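Local coordinates for protein interferon gamma receptor 1 (Gallus gallus, PDB 4EQ3) that probably acts as the cytokine-binding chain of the interferon gamma receptor, this part comprising two fibronectin type III-like domains of its extracellular region, at residues 138-141 against 142-146. Sequence-based numbering, arbitrary orientation.
Sequences RPWM and REIYS
A short helical turn leading into helix 142-145, in the loop that follows strand 122-128 of the C-terminal fibronectin type III-like domain, carries its main contact between Met141 and Tyr145. Their backbones form the one clear i to i+4 bond between the two segments: Tyr145 N donates to Met141 O at 2.8 Å. Upstream the winding is tighter, Arg142 N reaching Pro139 O at 3.1 Å.

Met141 is a selenomethionine introduced for the crystallography. Its CG lies anti to the carbonyl carbon (chi1 -75°), and further bends at chi2 and chi3 fold the chain back so that CE comes over one face of the Tyr145 ring, 3.4 Å from Tyr145 CE1. The selenium stands farther off, 5.3 Å from the ring centroid yet only 23° from its normal, which makes this a Met-aromatic contact led by the methyl group. Selenium also lies over a face of the Trp140 indole, toward its rim, so the bent chain is in touch with both aromatic rings. Ile144 fills in beside them: its CG2 meets Met141 CE at 4.0 Å, while CG1 approaches Trp140 CZ3 at 3.8 Å.

Among the polar groups, one water donates to both Trp140 O and Glu143 OE1, tying the carboxylate to the preceding turn. Ser146 OG donates to Glu143 O (2.7 Å), a side-chain bond back to the backbone three residues earlier. The Tyr145 hydroxyl bonds to Pro133 O, and Arg138 forms a salt bridge with Glu71, linking this loop to the N-terminal part of the chain. The whole is a short helical segment of about two turns set in a loop of the otherwise mostly beta fibronectin type III-like domain.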
ATOM      1  N   ARG A 138      -9.042 -10.045  -5.906  1.00 38.14           N
ATOM      2  CA  ARG A 138      -9.428  -8.693  -6.306  1.00 38.45           C
ATOM      3  C   ARG A 138      -9.175  -8.488  -7.792  1.00 37.82           C
ATOM      4  O   ARG A 138      -8.188  -7.868  -8.184  1.00 35.86           O
ATOM      5  CB  ARG A 138      -8.686  -7.644  -5.481  1.00 36.83           C
ATOM      6  CG  ARG A 138      -9.218  -7.505  -4.075  1.00 39.37           C
ATOM      7  CD  ARG A 138      -8.458  -6.452  -3.318  1.00 36.57           C
ATOM      8  NE  ARG A 138      -8.708  -6.552  -1.887  1.00 39.06           N
ATOM      9  CZ  ARG A 138      -7.916  -6.041  -0.951  1.00 37.32           C
ATOM     10  NH1 ARG A 138      -6.808  -5.385  -1.292  1.00 33.73           N
ATOM     11  NH2 ARG A 138      -8.230  -6.191   0.329  1.00 36.58           N
ATOM     12  N   PRO A 139     -10.069  -9.031  -8.628  1.00 33.75           N
ATOM     13  CA  PRO A 139      -9.892  -9.018 -10.083  1.00 33.90           C
ATOM     14  C   PRO A 139      -9.679  -7.606 -10.638  1.00 31.52           C
ATOM     15  O   PRO A 139      -9.016  -7.455 -11.663  1.00 29.26           O
ATOM     16  CB  PRO A 139     -11.202  -9.623 -10.598  1.00 37.96           C
ATOM     17  CG  PRO A 139     -11.664 -10.514  -9.477  1.00 39.28           C
ATOM     18  CD  PRO A 139     -11.283  -9.758  -8.221  1.00 36.58           C
ATOM     19  N   TRP A 140     -10.214  -6.590  -9.972  1.00 35.78           N
ATOM     20  CA  TRP A 140     -10.034  -5.227 -10.456  1.00 38.60           C
ATOM     21  C   TRP A 140      -8.574  -4.801 -10.403  1.00 37.17           C
ATOM     22  O   TRP A 140      -8.193  -3.798 -10.993  1.00 33.46           O
ATOM     23  CB  TRP A 140     -10.906  -4.249  -9.675  1.00 39.81           C
ATOM     24  CG  TRP A 140     -10.365  -3.850  -8.331  1.00 38.25           C
ATOM     25  CD1 TRP A 140     -10.601  -4.463  -7.135  1.00 37.66           C
ATOM     26  CD2 TRP A 140      -9.538  -2.719  -8.045  1.00 36.48           C
ATOM     27  NE1 TRP A 140      -9.958  -3.790  -6.124  1.00 34.73           N
ATOM     28  CE2 TRP A 140      -9.294  -2.718  -6.659  1.00 35.23           C
ATOM     29  CE3 TRP A 140      -8.968  -1.712  -8.829  1.00 35.45           C
ATOM     30  CZ2 TRP A 140      -8.515  -1.748  -6.039  1.00 34.11           C
ATOM     31  CZ3 TRP A 140      -8.191  -0.749  -8.212  1.00 35.55           C
ATOM     32  CH2 TRP A 140      -7.972  -0.774  -6.831  1.00 34.12           C
HETATM   33  N   MSE A 141      -7.757  -5.580  -9.701  1.00 33.36           N
HETATM   34  CA  MSE A 141      -6.348  -5.264  -9.532  1.00 30.70           C
HETATM   35  C   MSE A 141      -5.491  -5.674 -10.724  1.00 29.95           C
HETATM   36  O   MSE A 141      -4.366  -5.199 -10.877  1.00 27.37           O
HETATM   37  CB  MSE A 141      -5.809  -5.915  -8.256  1.00 30.35           C
HETATM   38  CG  MSE A 141      -6.238  -5.223  -6.968  1.00 29.98           C
HETATM   39 SE   MSE A 141      -5.462  -3.429  -6.731  1.00 41.99          SE
HETATM   40  CE  MSE A 141      -3.557  -3.854  -6.898  1.00 26.20           C
ATOM     41  N   ARG A 142      -6.011  -6.557 -11.569  1.00 40.56           N
ATOM     42  CA  ARG A 142      -5.247  -7.015 -12.730  1.00 40.43           C
ATOM     43  C   ARG A 142      -4.738  -5.829 -13.549  1.00 38.56           C
ATOM     44  O   ARG A 142      -3.570  -5.778 -13.946  1.00 36.12           O
ATOM     45  CB  ARG A 142      -6.108  -7.929 -13.601  1.00 47.76           C
ATOM     46  CG  ARG A 142      -5.342  -8.670 -14.682  1.00 52.72           C
ATOM     47  CD  ARG A 142      -6.186  -9.818 -15.246  1.00 62.15           C
ATOM     48  NE  ARG A 142      -6.543 -10.775 -14.200  1.00 66.58           N
ATOM     49  CZ  ARG A 142      -7.586 -11.601 -14.250  1.00 70.37           C
ATOM     50  NH1 ARG A 142      -8.393 -11.596 -15.306  1.00 71.05           N
ATOM     51  NH2 ARG A 142      -7.821 -12.433 -13.238  1.00 65.28           N
ATOM     52  N   GLU A 143      -5.628  -4.875 -13.783  1.00 29.95           N
ATOM     53  CA  GLU A 143      -5.310  -3.695 -14.569  1.00 33.35           C
ATOM     54  C   GLU A 143      -4.165  -2.917 -13.926  1.00 31.01           C
ATOM     55  O   GLU A 143      -3.278  -2.393 -14.611  1.00 28.13           O
ATOM     56  CB  GLU A 143      -6.560  -2.822 -14.672  1.00 33.62           C
ATOM     57  CG  GLU A 143      -6.326  -1.456 -15.225  1.00 37.04           C
ATOM     58  CD  GLU A 143      -7.626  -0.745 -15.566  1.00 38.96           C
ATOM     59  OE1 GLU A 143      -8.657  -0.983 -14.894  1.00 35.20           O
ATOM     60  OE2 GLU A 143      -7.610   0.057 -16.516  1.00 41.16           O
ATOM     61  N   ILE A 144      -4.189  -2.854 -12.599  1.00 26.59           N
ATOM     62  CA  ILE A 144      -3.186  -2.116 -11.843  1.00 25.15           C
ATOM     63  C   ILE A 144      -1.837  -2.838 -11.863  1.00 24.05           C
ATOM     64  O   ILE A 144      -0.798  -2.213 -12.087  1.00 21.23           O
ATOM     65  CB  ILE A 144      -3.652  -1.889 -10.384  1.00 24.67           C
ATOM     66  CG1 ILE A 144      -5.045  -1.236 -10.359  1.00 27.16           C
ATOM     67  CG2 ILE A 144      -2.616  -1.101  -9.582  1.00 20.25           C
ATOM     68  CD1 ILE A 144      -5.243  -0.112 -11.365  1.00 25.39           C
ATOM     69  N   TYR A 145      -1.861  -4.151 -11.624  1.00 22.30           N
ATOM     70  CA  TYR A 145      -0.642  -4.964 -11.626  1.00 21.25           C
ATOM     71  C   TYR A 145       0.027  -4.970 -12.991  1.00 21.18           C
ATOM     72  O   TYR A 145       1.247  -5.036 -13.094  1.00 17.86           O
ATOM     73  CB  TYR A 145      -0.929  -6.410 -11.201  1.00 24.68           C
ATOM     74  CG  TYR A 145      -1.271  -6.562  -9.737  1.00 23.09           C
ATOM     75  CD1 TYR A 145      -0.646  -5.780  -8.773  1.00 20.64           C
ATOM     76  CD2 TYR A 145      -2.208  -7.498  -9.318  1.00 27.66           C
ATOM     77  CE1 TYR A 145      -0.952  -5.920  -7.428  1.00 25.14           C
ATOM     78  CE2 TYR A 145      -2.519  -7.651  -7.971  1.00 27.41           C
ATOM     79  CZ  TYR A 145      -1.891  -6.857  -7.035  1.00 25.37           C
ATOM     80  OH  TYR A 145      -2.206  -6.996  -5.708  1.00 24.75           O
ATOM     81  N   SER A 146      -0.774  -4.890 -14.048  1.00 26.27           N
ATOM     82  CA  SER A 146      -0.206  -4.813 -15.388  1.00 26.60           C
ATOM     83  C   SER A 146       0.714  -3.588 -15.533  1.00 27.18           C
ATOM     84  O   SER A 146       1.477  -3.480 -16.506  1.00 25.47           O
ATOM     85  CB  SER A 146      -1.313  -4.801 -16.453  1.00 27.35           C
ATOM     86  OG  SER A 146      -1.864  -3.510 -16.600  1.00 30.50           O
TER
HETATM   87  O   HOH W   1      -9.671  -2.342 -12.828  1.00 36.85           O